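Periplasmic binding protein (Veillonella parvula, PDB 4OVK) probably captures a solute outside the cytoplasmic membrane and hands it to an ABC transporter for uptake. Local coordinates at residues 177-182 with 294-299; 270-275 with 329-334; 285-290 with 304-309. One frame throughout, in Å; residues are numbered along the deposited sequence.

Contact 1. Residues 177-182 with 294-299; sequences NKPKVL and QLIQPD
Ile296 turns CG1 to the position anti to its carbonyl carbon (chi1 -60°), which leaves CG2 directed at the Pro179 ring, and an extended second torsion (chi2 170°) carries CD1 on to Val181. Two branches of one side chain thus serve two partners: CG2 lies 4.0 Å from Pro179 CG, and CD1 meets Val181 CG2 at the same distance, 4.0 Å. The proline ring also rests on the end of the helix, with its CG 3.5 Å from Ile296 O, the carbonyl of the last helical residue. Gln297, the first residue to leave helical geometry, bends sharply at chi2 (-72°), and this fold of the chain lays NE2 beside Pro179 CD at 3.5 Å. The amide nitrogen is engaged in two ways, donating to Gly206 O and to a water 3.0 Å from NE2. That water can in turn donate to Asn177 OD1, though other acceptors compete for its protons. Val181 and Ile296 are buried, whereas Pro179 and Gln297 are partly exposed. In the fold, the C-terminal end of helix 285-296 covers the entry of strand 180-184, an inner strand of a four-stranded parallel sheet. Strand 233-236 shares the packing through Ile233, which touches both Pro179 and Ile296, while backbone bonds to Glu208 tie Pro179 and Val181 to the neighbouring edge strand 208-209.

Contact 2. Residues 270-275 with 329-334; sequences KAPMGI and TILNIS
Met273 N, in a residue present as selenomethionine, donates to Ile330 O at 3.1 Å, in the plane of that carbonyl and with an N-H...O angle of 151°. The return contact is weaker: the CA-H of Ile330 faces Met273 O, with 3.5 Å between Ile330 CA and that oxygen. Pro272 crowds the same helix carbonyl, its CB only 3.1 Å from Ile330 O, and lays CB against Leu331 CD2 at 4.0 Å; the ring's other neighbours include Met288 and Trp291 of helix 285-296. Helix 324-331 ends here in a Schellman motif, and Asn332 takes the positive phi that lets the chain turn. Its CG stands anti to the carbonyl carbon (chi1 -69°), an orientation that sends the amide across to the loop. There ND2 donates to Lys270 O at 3.2 Å, approaching from above the carbonyl plane instead of along a lone pair. The amide nitrogen also packs 3.4 Å from Lys270 CG, before that chain bends away and delivers its ammonium to the carbonyls of Ser237, Asp240 and Ile242. Were Asn332 replaced by an alanine, Lys270 O would probably lose this donor and a gap would be likely to open beside the lysine methylenes. The chemistry is therefore that of neutral amides in a buried setting: a loop N-H occupies a carbonyl at the helix end, a side-chain amide serves the loop in exchange, and the join rests on directed bonds between neutral groups.

Contact 3. Residues 285-290 with 304-309; sequences TPLMMK and YILRDD
Lys290 and Tyr304 make the central pair where consecutive helices 285-296 and 306-318 pack together in the C-terminal part of this periplasmic binding protein. The interaction is a CH-pi contact, with Lys290 CG over one ring face, 3.9 Å from the centroid and offset toward the rim. At the ring's edge the hydroxyl reaches back to the same residue: Tyr304 OH donates to Lys290 O at 2.6 Å, in the carbonyl plane and on a lone pair. One lysine is thereby held at both its backbone and its aliphatic stem. A chi1 of 59° sets the tyrosine ring between backbone N and carbonyl carbon, the crowded position, and brings it against the lysine stem. Leu306 CD1 wedges between the helices, 3.9 Å from Lys290 CB and 3.8 Å from Leu287 O, and Leu287 CD2 lies 4.1 Å from Asp309 CB. The next shell backs these groups: Leu310 and Phe313 of helix 306-318, with Tyr159 of helix 150-170, against Leu287, and Leu331 with Phe341 against Leu306. Just ahead of the N-cap residue Ile305, the carbonyl of Tyr304 accepts from Gln294 NE2, which helps place the tyrosine. Beyond the ring the lysine runs on extended to a salt bridge, its ammonium also hydrogen-bonded to a triethylene glycol probably left from crystallisation. Lys290 NZ stands 2.7 Å from Asp309 OD2, above the carboxylate plane by 52°.

Helix 285-296 is common ground: its first half carries contact 3, its final turn contact 1, and its Met288 packs on Ala271 and Pro272 of contact 2. Contact 2 is the most deeply buried, and relies on backbone carbonyls and neutral amides. Contacts 1 and 3 are only partly buried, and each pairs apolar packing with a polar group, a water-linked amide in the former and an ion pair in the latter. Contacts 1 and 3 touch through Gln294, and contacts 2 and 3 where Leu331 touches Leu306. Contacts 1 and 2 remain about 7 Å apart at their nearest atoms.

Contact 1. Residues 177-182 with 294-299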
ATOM      1  N   ASN A 177     -21.609  18.476  -6.328  0.70 33.40           N
ATOM      2  CA  ASN A 177     -22.036  17.367  -7.215  0.70 40.40           C
ATOM      3  C   ASN A 177     -20.977  16.264  -7.491  0.70 38.03           C
ATOM      4  O   ASN A 177     -20.798  15.810  -8.623  0.70 35.48           O
ATOM      5  CB  ASN A 177     -22.645  17.917  -8.528  0.70 47.62           C
ATOM      6  CG  ASN A 177     -21.634  18.657  -9.400  0.70 48.42           C
ATOM      7  OD1 ASN A 177     -20.626  18.087  -9.828  0.70 43.65           O
ATOM      8  ND2 ASN A 177     -21.908  19.936  -9.674  0.70 53.84           N
ATOM      9  N   LYS A 178     -20.318  15.801  -6.440  1.00 30.74           N
ATOM     10  CA  LYS A 178     -19.248  14.803  -6.577  1.00 27.21           C
ATOM     11  C   LYS A 178     -19.775  13.425  -7.005  1.00 23.53           C
ATOM     12  O   LYS A 178     -20.861  13.036  -6.585  1.00 25.77           O
ATOM     13  CB  LYS A 178     -18.531  14.675  -5.240  1.00 28.56           C
ATOM     14  CG  LYS A 178     -17.930  15.976  -4.727  1.00 29.53           C
ATOM     15  CD  LYS A 178     -17.251  15.773  -3.382  1.00 35.61           C
ATOM     16  CE  LYS A 178     -17.689  16.794  -2.358  1.00 37.03           C
ATOM     17  NZ  LYS A 178     -17.114  16.439  -1.038  1.00 44.85           N
ATOM     18  N   PRO A 179     -19.013  12.677  -7.839  1.00 24.29           N
ATOM     19  CA  PRO A 179     -19.437  11.312  -8.177  1.00 24.97           C
ATOM     20  C   PRO A 179     -19.463  10.426  -6.935  1.00 23.44           C
ATOM     21  O   PRO A 179     -18.592  10.564  -6.071  1.00 23.00           O
ATOM     22  CB  PRO A 179     -18.353  10.811  -9.147  1.00 26.21           C
ATOM     23  CG  PRO A 179     -17.620  12.019  -9.592  1.00 28.70           C
ATOM     24  CD  PRO A 179     -17.745  13.039  -8.496  1.00 28.03           C
ATOM     25  N   LYS A 180     -20.459   9.547  -6.847  1.00 21.73           N
ATOM     26  CA  LYS A 180     -20.557   8.596  -5.745  1.00 20.49           C
ATOM     27  C   LYS A 180     -19.710   7.359  -6.043  1.00 19.44           C
ATOM     28  O   LYS A 180     -19.891   6.707  -7.072  1.00 19.09           O
ATOM     29  CB  LYS A 180     -22.008   8.201  -5.511  1.00 25.00           C
ATOM     30  CG  LYS A 180     -22.218   7.411  -4.228  1.00 28.94           C
ATOM     31  CD  LYS A 180     -23.679   7.045  -4.006  1.00 34.46           C
ATOM     32  CE  LYS A 180     -24.568   8.267  -3.851  1.00 34.51           C
ATOM     33  NZ  LYS A 180     -25.886   7.873  -3.296  1.00 35.44           N
ATOM     34  N   VAL A 181     -18.796   7.046  -5.126  1.00 18.16           N
ATOM     35  CA  VAL A 181     -17.781   6.011  -5.342  1.00 16.70           C
ATOM     36  C   VAL A 181     -17.902   4.928  -4.286  1.00 18.44           C
ATOM     37  O   VAL A 181     -17.983   5.234  -3.082  1.00 19.78           O
ATOM     38  CB  VAL A 181     -16.342   6.583  -5.286  1.00 17.01           C
ATOM     39  CG1 VAL A 181     -15.322   5.508  -5.638  1.00 17.31           C
ATOM     40  CG2 VAL A 181     -16.190   7.801  -6.198  1.00 17.58           C
ATOM     41  N   LEU A 182     -17.909   3.675  -4.750  1.00 16.17           N
ATOM     42  CA  LEU A 182     -17.936   2.486  -3.895  1.00 17.75           C
ATOM     43  C   LEU A 182     -16.601   1.758  -4.049  1.00 18.76           C
ATOM     44  O   LEU A 182     -16.165   1.479  -5.176  1.00 17.66           O
ATOM     45  CB  LEU A 182     -19.056   1.546  -4.330  1.00 18.85           C
ATOM     46  CG  LEU A 182     -19.217   0.286  -3.470  1.00 20.86           C
ATOM     47  CD1 LEU A 182     -19.691   0.663  -2.073  1.00 25.66           C
ATOM     48  CD2 LEU A 182     -20.182  -0.681  -4.130  1.00 23.78           C
ATOM     49  N   GLN A 294      -7.705  11.264 -11.341  1.00 15.64           N
ATOM     50  CA  GLN A 294      -8.059  11.316 -12.751  1.00 16.62           C
ATOM     51  C   GLN A 294      -9.299  10.489 -13.118  1.00 17.93           C
ATOM     52  O   GLN A 294      -9.917  10.762 -14.131  1.00 20.31           O
ATOM     53  CB  GLN A 294      -6.866  10.998 -13.640  1.00 17.90           C
ATOM     54  CG  GLN A 294      -5.910  12.169 -13.649  1.00 21.45           C
ATOM     55  CD  GLN A 294      -4.779  12.049 -14.637  1.00 22.07           C
ATOM     56  OE1 GLN A 294      -4.365  10.947 -15.013  1.00 25.71           O
ATOM     57  NE2 GLN A 294      -4.246  13.204 -15.047  1.00 20.90           N
ATOM     58  N   LEU A 295      -9.657   9.499 -12.301  1.00 16.29           N
ATOM     59  CA  LEU A 295     -10.927   8.800 -12.476  1.00 18.08           C
ATOM     60  C   LEU A 295     -12.085   9.663 -12.008  1.00 18.12           C
ATOM     61  O   LEU A 295     -13.100   9.740 -12.665  1.00 20.89           O
ATOM     62  CB  LEU A 295     -10.970   7.486 -11.690  1.00 20.90           C
ATOM     63  CG  LEU A 295     -10.100   6.330 -12.163  1.00 25.07           C
ATOM     64  CD1 LEU A 295     -10.316   5.137 -11.236  1.00 29.85           C
ATOM     65  CD2 LEU A 295     -10.406   5.990 -13.606  1.00 28.48           C
ATOM     66  N   ILE A 296     -11.923  10.316 -10.862  1.00 17.08           N
ATOM     67  CA  ILE A 296     -13.059  10.932 -10.174  1.00 18.12           C
ATOM     68  C   ILE A 296     -13.289  12.391 -10.613  1.00 18.90           C
ATOM     69  O   ILE A 296     -14.430  12.775 -10.915  1.00 22.81           O
ATOM     70  CB  ILE A 296     -12.890  10.801  -8.647  1.00 18.19           C
ATOM     71  CG1 ILE A 296     -12.814   9.309  -8.271  1.00 18.18           C
ATOM     72  CG2 ILE A 296     -14.030  11.514  -7.927  1.00 18.99           C
ATOM     73  CD1 ILE A 296     -12.421   9.015  -6.836  1.00 20.14           C
ATOM     74  N   GLN A 297     -12.219  13.189 -10.658  1.00 19.49           N
ATOM     75  CA  GLN A 297     -12.296  14.597 -11.064  1.00 18.13           C
ATOM     76  C   GLN A 297     -11.220  14.932 -12.092  1.00 17.54           C
ATOM     77  O   GLN A 297     -10.306  15.702 -11.803  1.00 19.33           O
ATOM     78  CB  GLN A 297     -12.127  15.525  -9.857  1.00 19.01           C
ATOM     79  CG  GLN A 297     -13.193  15.374  -8.791  1.00 18.60           C
ATOM     80  CD  GLN A 297     -14.551  15.926  -9.191  1.00 20.40           C
ATOM     81  OE1 GLN A 297     -14.730  16.544 -10.253  1.00 21.61           O
ATOM     82  NE2 GLN A 297     -15.519  15.727  -8.317  1.00 22.49           N
ATOM     83  N   PRO A 298     -11.319  14.361 -13.298  1.00 19.04           N
ATOM     84  CA  PRO A 298     -10.280  14.587 -14.298  1.00 20.34           C
ATOM     85  C   PRO A 298     -10.078  16.053 -14.702  1.00 22.29           C
ATOM     86  O   PRO A 298      -8.968  16.423 -15.082  1.00 23.52           O
ATOM     87  CB  PRO A 298     -10.761  13.756 -15.502  1.00 22.23           C
ATOM     88  CG  PRO A 298     -12.223  13.608 -15.306  1.00 23.72           C
ATOM     89  CD  PRO A 298     -12.408  13.517 -13.820  1.00 22.08           C
ATOM     90  N   ASP A 299     -11.128  16.872 -14.636  1.00 23.79           N
ATOM     91  CA  ASP A 299     -11.019  18.282 -14.993  1.00 27.69           C
ATOM     92  C   ASP A 299     -10.198  19.077 -13.974  1.00 25.60           C
ATOM     93  O   ASP A 299      -9.577  20.073 -14.330  1.00 29.80           O
ATOM     94  CB  ASP A 299     -12.412  18.914 -15.191  1.00 33.28           C
ATOM     95  CG  ASP A 299     -13.123  18.405 -16.452  1.00 41.89           C
ATOM     96  OD1 ASP A 299     -12.492  17.692 -17.264  1.00 42.16           O
ATOM     97  OD2 ASP A 299     -14.318  18.737 -16.644  1.00 47.95           O
TER
HETATM   98  O   HOH W   1     -18.164  17.057  -8.675  1.00 33.94           O

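Contact 2. Residues 270-275 with 329-334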
ATOM      1  N   LYS A 270     -10.551  -1.976 -11.623  1.00 12.71           N
ATOM      2  CA  LYS A 270      -9.632  -2.663 -10.706  1.00 12.44           C
ATOM      3  C   LYS A 270      -8.500  -1.743 -10.230  1.00 11.51           C
ATOM      4  O   LYS A 270      -7.771  -1.141 -11.038  1.00 11.13           O
ATOM      5  CB  LYS A 270      -9.046  -3.890 -11.391  1.00 11.54           C
ATOM      6  CG  LYS A 270      -8.146  -4.777 -10.535  1.00 12.78           C
ATOM      7  CD  LYS A 270      -8.938  -5.565  -9.516  1.00 13.26           C
ATOM      8  CE  LYS A 270      -8.193  -6.811  -9.084  1.00 12.96           C
ATOM      9  NZ  LYS A 270      -8.897  -7.531  -8.000  1.00 15.30           N
ATOM     10  N   ALA A 271      -8.328  -1.643  -8.918  1.00 10.74           N
ATOM     11  CA  ALA A 271      -7.269  -0.798  -8.377  1.00 11.69           C
ATOM     12  C   ALA A 271      -5.899  -1.264  -8.865  1.00 12.55           C
ATOM     13  O   ALA A 271      -5.639  -2.469  -8.939  1.00 13.70           O
ATOM     14  CB  ALA A 271      -7.291  -0.809  -6.862  1.00 13.39           C
ATOM     15  N   PRO A 272      -5.012  -0.320  -9.176  1.00 12.16           N
ATOM     16  CA  PRO A 272      -3.648  -0.704  -9.532  1.00 13.40           C
ATOM     17  C   PRO A 272      -2.872  -1.339  -8.381  1.00 14.23           C
ATOM     18  O   PRO A 272      -3.254  -1.225  -7.199  1.00 16.61           O
ATOM     19  CB  PRO A 272      -2.994   0.620  -9.918  1.00 14.05           C
ATOM     20  CG  PRO A 272      -4.107   1.550 -10.162  1.00 15.23           C
ATOM     21  CD  PRO A 272      -5.195   1.138  -9.230  1.00 13.81           C
HETATM   22  N   MSE A 273      -1.792  -2.012  -8.745  1.00 13.35           N
HETATM   23  CA  MSE A 273      -0.841  -2.546  -7.782  1.00 15.15           C
HETATM   24  C   MSE A 273       0.552  -2.418  -8.339  1.00 12.74           C
HETATM   25  O   MSE A 273       0.836  -2.907  -9.420  1.00 14.07           O
HETATM   26  CB  MSE A 273      -1.202  -3.994  -7.508  1.00 19.01           C
HETATM   27  CG  MSE A 273      -0.083  -4.677  -6.731  1.00 24.47           C
HETATM   28 SE   MSE A 273      -0.827  -6.310  -5.977  0.75 34.84          SE
HETATM   29  CE  MSE A 273      -0.284  -7.438  -7.484  1.00 32.49           C
ATOM     30  N   GLY A 274       1.423  -1.756  -7.583  1.00 12.48           N
ATOM     31  CA  GLY A 274       2.815  -1.609  -7.926  1.00 11.72           C
ATOM     32  C   GLY A 274       3.604  -2.620  -7.118  1.00 11.14           C
ATOM     33  O   GLY A 274       3.356  -3.816  -7.233  1.00 11.87           O
ATOM     34  N   ILE A 275       4.510  -2.111  -6.290  0.50 10.85           N
ATOM     35  CA  ILE A 275       5.409  -2.942  -5.510  0.50  9.97           C
ATOM     36  C   ILE A 275       4.638  -3.707  -4.425  0.50 10.50           C
ATOM     37  O   ILE A 275       5.046  -4.797  -4.005  0.50 12.66           O
ATOM     38  CB  ILE A 275       6.539  -2.069  -4.922  0.50  8.35           C
ATOM     39  CG1 ILE A 275       7.763  -2.932  -4.598  0.50  8.14           C
ATOM     40  CG2 ILE A 275       6.011  -1.220  -3.775  0.50  7.56           C
ATOM     41  CD1 ILE A 275       8.984  -2.133  -4.236  0.50  8.30           C
ATOM     42  N   THR A 329       0.270  -3.530 -16.877  1.00 14.12           N
ATOM     43  CA  THR A 329      -0.001  -4.468 -15.789  1.00 14.00           C
ATOM     44  C   THR A 329      -0.220  -3.765 -14.452  1.00 13.81           C
ATOM     45  O   THR A 329      -1.206  -4.037 -13.767  1.00 16.15           O
ATOM     46  CB  THR A 329       1.142  -5.491 -15.671  1.00 16.98           C
ATOM     47  OG1 THR A 329       1.257  -6.185 -16.910  1.00 19.65           O
ATOM     48  CG2 THR A 329       0.856  -6.505 -14.588  1.00 20.52           C
ATOM     49  N   ILE A 330       0.685  -2.857 -14.091  1.00 12.36           N
ATOM     50  CA  ILE A 330       0.567  -2.114 -12.835  1.00 11.10           C
ATOM     51  C   ILE A 330      -0.751  -1.337 -12.762  1.00 11.54           C
ATOM     52  O   ILE A 330      -1.446  -1.393 -11.754  1.00 12.07           O
ATOM     53  CB  ILE A 330       1.747  -1.144 -12.648  1.00 11.26           C
ATOM     54  CG1 ILE A 330       3.027  -1.958 -12.404  1.00 12.53           C
ATOM     55  CG2 ILE A 330       1.462  -0.144 -11.534  1.00 11.21           C
ATOM     56  CD1 ILE A 330       4.307  -1.149 -12.460  1.00 16.32           C
ATOM     57  N   LEU A 331      -1.099  -0.641 -13.842  1.00 11.14           N
ATOM     58  CA  LEU A 331      -2.251   0.256 -13.823  1.00 10.51           C
ATOM     59  C   LEU A 331      -3.544  -0.388 -14.353  1.00 12.30           C
ATOM     60  O   LEU A 331      -4.568   0.284 -14.410  1.00 13.52           O
ATOM     61  CB  LEU A 331      -1.931   1.523 -14.630  1.00 12.11           C
ATOM     62  CG  LEU A 331      -0.812   2.431 -14.107  1.00 12.00           C
ATOM     63  CD1 LEU A 331      -0.609   3.640 -15.013  1.00 13.04           C
ATOM     64  CD2 LEU A 331      -1.143   2.875 -12.686  1.00 13.71           C
ATOM     65  N   ASN A 332      -3.501  -1.679 -14.701  1.00 12.77           N
ATOM     66  CA  ASN A 332      -4.681  -2.401 -15.195  1.00 13.20           C
ATOM     67  C   ASN A 332      -5.320  -1.682 -16.397  1.00 14.14           C
ATOM     68  O   ASN A 332      -6.541  -1.564 -16.479  1.00 13.74           O
ATOM     69  CB  ASN A 332      -5.702  -2.569 -14.056  1.00 13.89           C
ATOM     70  CG  ASN A 332      -5.223  -3.529 -12.981  1.00 14.16           C
ATOM     71  OD1 ASN A 332      -4.667  -4.563 -13.288  1.00 18.68           O
ATOM     72  ND2 ASN A 332      -5.441  -3.183 -11.717  1.00 13.57           N
ATOM     73  N   ILE A 333      -4.485  -1.215 -17.324  1.00 14.30           N
ATOM     74  CA  ILE A 333      -4.957  -0.386 -18.443  1.00 15.38           C
ATOM     75  C   ILE A 333      -5.886  -1.184 -19.355  1.00 15.59           C
ATOM     76  O   ILE A 333      -6.979  -0.710 -19.680  1.00 16.94           O
ATOM     77  CB  ILE A 333      -3.783   0.272 -19.188  1.00 17.73           C
ATOM     78  CG1 ILE A 333      -3.168   1.351 -18.271  1.00 20.89           C
ATOM     79  CG2 ILE A 333      -4.218   0.844 -20.544  1.00 19.42           C
ATOM     80  CD1 ILE A 333      -1.902   1.991 -18.793  1.00 23.96           C
ATOM     81  N   SER A 334      -5.469  -2.391 -19.737  1.00 17.35           N
ATOM     82  CA  SER A 334      -6.304  -3.260 -20.572  1.00 20.82           C
ATOM     83  C   SER A 334      -7.512  -3.773 -19.810  1.00 19.17           C
ATOM     84  O   SER A 334      -8.637  -3.777 -20.345  1.00 19.26           O
ATOM     85  CB  SER A 334      -5.504  -4.452 -21.114  1.00 24.95           C
ATOM     86  OG  SER A 334      -4.518  -4.019 -22.036  1.00 29.28           O
TER

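Contact 3. Residues 285-290 with 304-309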
ATOM      1  N   THR A 285       1.706   5.343  -2.426  1.00 13.26           N
ATOM      2  CA  THR A 285       0.386   5.966  -2.234  1.00 13.04           C
ATOM      3  C   THR A 285       0.144   7.244  -3.065  1.00 13.00           C
ATOM      4  O   THR A 285      -0.953   7.405  -3.609  1.00 13.70           O
ATOM      5  CB  THR A 285       0.078   6.219  -0.750  1.00 16.62           C
ATOM      6  OG1 THR A 285      -0.048   4.961  -0.077  1.00 17.27           O
ATOM      7  CG2 THR A 285      -1.222   7.007  -0.575  1.00 18.32           C
ATOM      8  N   PRO A 286       1.142   8.130  -3.190  1.00 12.97           N
ATOM      9  CA  PRO A 286       0.895   9.302  -4.049  1.00 13.33           C
ATOM     10  C   PRO A 286       0.503   8.962  -5.497  1.00 13.03           C
ATOM     11  O   PRO A 286      -0.241   9.728  -6.133  1.00 12.59           O
ATOM     12  CB  PRO A 286       2.233  10.049  -4.012  1.00 14.26           C
ATOM     13  CG  PRO A 286       2.804   9.700  -2.703  1.00 16.02           C
ATOM     14  CD  PRO A 286       2.426   8.260  -2.463  1.00 14.23           C
ATOM     15  N   LEU A 287       0.997   7.840  -6.014  1.00 11.74           N
ATOM     16  CA  LEU A 287       0.634   7.393  -7.363  1.00 11.51           C
ATOM     17  C   LEU A 287      -0.816   6.888  -7.404  1.00 11.71           C
ATOM     18  O   LEU A 287      -1.560   7.138  -8.364  1.00 13.42           O
ATOM     19  CB  LEU A 287       1.609   6.324  -7.864  1.00 10.34           C
ATOM     20  CG  LEU A 287       3.047   6.833  -7.985  1.00 12.12           C
ATOM     21  CD1 LEU A 287       4.008   5.677  -8.097  1.00 13.92           C
ATOM     22  CD2 LEU A 287       3.232   7.806  -9.165  1.00 13.10           C
HETATM   23  N   MSE A 288      -1.233   6.212  -6.341  1.00 11.63           N
HETATM   24  CA  MSE A 288      -2.624   5.793  -6.205  1.00 10.96           C
HETATM   25  C   MSE A 288      -3.548   6.991  -6.166  1.00 10.87           C
HETATM   26  O   MSE A 288      -4.599   6.981  -6.792  1.00 13.77           O
HETATM   27  CB  MSE A 288      -2.780   4.952  -4.950  1.00 12.39           C
HETATM   28  CG  MSE A 288      -4.231   4.613  -4.640  1.00 13.06           C
HETATM   29 SE   MSE A 288      -5.114   3.633  -6.105  1.00 16.72          SE
HETATM   30  CE  MSE A 288      -6.385   2.632  -4.990  1.00 19.55           C
HETATM   31  N   MSE A 289      -3.156   8.043  -5.453  1.00 12.39           N
HETATM   32  CA  MSE A 289      -3.981   9.254  -5.353  1.00 13.19           C
HETATM   33  C   MSE A 289      -4.134   9.907  -6.719  1.00 13.47           C
HETATM   34  O   MSE A 289      -5.217  10.382  -7.101  1.00 13.24           O
HETATM   35  CB  MSE A 289      -3.349  10.231  -4.366  1.00 16.84           C
HETATM   36  CG  MSE A 289      -3.359   9.646  -2.976  1.00 24.29           C
HETATM   37 SE   MSE A 289      -5.127   9.913  -2.187  0.75 39.72          SE
HETATM   38  CE  MSE A 289      -4.314  10.677  -0.561  1.00 46.81           C
ATOM     39  N   LYS A 290      -3.057   9.886  -7.488  1.00 12.23           N
ATOM     40  CA  LYS A 290      -3.085  10.423  -8.841  1.00 12.91           C
ATOM     41  C   LYS A 290      -3.995   9.636  -9.786  1.00 13.21           C
ATOM     42  O   LYS A 290      -4.735  10.242 -10.565  1.00 14.31           O
ATOM     43  CB  LYS A 290      -1.679  10.557  -9.396  1.00 14.27           C
ATOM     44  CG  LYS A 290      -0.998  11.803  -8.847  1.00 16.77           C
ATOM     45  CD  LYS A 290       0.418  11.998  -9.338  1.00 22.85           C
ATOM     46  CE  LYS A 290       0.820  13.449  -9.085  1.00 26.35           C
ATOM     47  NZ  LYS A 290       2.195  13.789  -9.538  1.00 27.58           N
ATOM     48  N   TYR A 304      -0.930  16.627 -14.619  1.00 16.27           N
ATOM     49  CA  TYR A 304       0.087  15.583 -14.558  1.00 15.97           C
ATOM     50  C   TYR A 304      -0.279  14.431 -15.480  1.00 14.45           C
ATOM     51  O   TYR A 304      -1.449  14.260 -15.863  1.00 17.00           O
ATOM     52  CB  TYR A 304       0.283  15.055 -13.133  1.00 16.85           C
ATOM     53  CG  TYR A 304      -0.949  14.463 -12.502  1.00 16.73           C
ATOM     54  CD1 TYR A 304      -1.308  13.135 -12.720  1.00 17.45           C
ATOM     55  CD2 TYR A 304      -1.764  15.229 -11.670  1.00 17.40           C
ATOM     56  CE1 TYR A 304      -2.447  12.591 -12.143  1.00 15.78           C
ATOM     57  CE2 TYR A 304      -2.895  14.688 -11.077  1.00 16.82           C
ATOM     58  CZ  TYR A 304      -3.235  13.369 -11.317  1.00 17.46           C
ATOM     59  OH  TYR A 304      -4.355  12.833 -10.718  1.00 17.83           O
ATOM     60  N   ILE A 305       0.740  13.671 -15.860  1.00 15.89           N
ATOM     61  CA  ILE A 305       0.573  12.447 -16.641  1.00 16.53           C
ATOM     62  C   ILE A 305       1.046  11.291 -15.765  1.00 14.62           C
ATOM     63  O   ILE A 305       2.239  11.178 -15.452  1.00 15.80           O
ATOM     64  CB  ILE A 305       1.388  12.500 -17.943  1.00 18.15           C
ATOM     65  CG1 ILE A 305       0.961  13.709 -18.799  1.00 22.09           C
ATOM     66  CG2 ILE A 305       1.234  11.205 -18.725  1.00 19.61           C
ATOM     67  CD1 ILE A 305       1.897  13.979 -19.953  1.00 24.03           C
ATOM     68  N   LEU A 306       0.104  10.449 -15.360  1.00 14.92           N
ATOM     69  CA  LEU A 306       0.357   9.404 -14.372  1.00 13.96           C
ATOM     70  C   LEU A 306       1.466   8.458 -14.837  1.00 13.78           C
ATOM     71  O   LEU A 306       2.346   8.107 -14.058  1.00 13.08           O
ATOM     72  CB  LEU A 306      -0.926   8.630 -14.094  1.00 13.71           C
ATOM     73  CG  LEU A 306      -0.778   7.459 -13.109  1.00 14.63           C
ATOM     74  CD1 LEU A 306      -0.166   7.912 -11.785  1.00 16.62           C
ATOM     75  CD2 LEU A 306      -2.119   6.771 -12.890  1.00 16.77           C
ATOM     76  N   ARG A 307       1.427   8.054 -16.107  1.00 14.93           N
ATOM     77  CA  ARG A 307       2.433   7.147 -16.658  1.00 16.42           C
ATOM     78  C   ARG A 307       3.852   7.710 -16.491  1.00 15.41           C
ATOM     79  O   ARG A 307       4.779   6.976 -16.173  1.00 15.57           O
ATOM     80  CB  ARG A 307       2.111   6.875 -18.134  1.00 22.39           C
ATOM     81  CG  ARG A 307       3.235   6.368 -19.008  1.00 26.99           C
ATOM     82  CD  ARG A 307       2.750   6.133 -20.434  1.00 30.95           C
ATOM     83  NE  ARG A 307       1.538   5.314 -20.480  1.00 30.72           N
ATOM     84  CZ  ARG A 307       1.497   4.003 -20.720  1.00 27.96           C
ATOM     85  NH1 ARG A 307       2.601   3.311 -20.965  1.00 32.55           N
ATOM     86  NH2 ARG A 307       0.327   3.376 -20.731  1.00 32.86           N
ATOM     87  N   ASP A 308       4.020   9.006 -16.752  1.00 15.07           N
ATOM     88  CA  ASP A 308       5.319   9.658 -16.598  1.00 15.89           C
ATOM     89  C   ASP A 308       5.750   9.691 -15.140  1.00 14.20           C
ATOM     90  O   ASP A 308       6.914   9.473 -14.831  1.00 15.27           O
ATOM     91  CB  ASP A 308       5.295  11.091 -17.147  1.00 17.10           C
ATOM     92  CG  ASP A 308       5.065  11.146 -18.638  1.00 21.39           C
ATOM     93  OD1 ASP A 308       5.218  10.115 -19.315  1.00 24.97           O
ATOM     94  OD2 ASP A 308       4.732  12.240 -19.149  1.00 26.34           O
ATOM     95  N   ASP A 309       4.818   9.986 -14.248  1.00 13.01           N
ATOM     96  CA  ASP A 309       5.137  10.085 -12.833  1.00 12.43           C
ATOM     97  C   ASP A 309       5.499   8.697 -12.285  1.00 11.24           C
ATOM     98  O   ASP A 309       6.404   8.575 -11.460  1.00 10.51           O
ATOM     99  CB  ASP A 309       3.970  10.663 -12.039  1.00 13.61           C
ATOM    100  CG  ASP A 309       3.656  12.099 -12.412  1.00 17.35           C
ATOM    101  OD1 ASP A 309       4.443  12.759 -13.145  1.00 19.00           O
ATOM    102  OD2 ASP A 309       2.590  12.571 -11.962  1.00 22.99           O
TER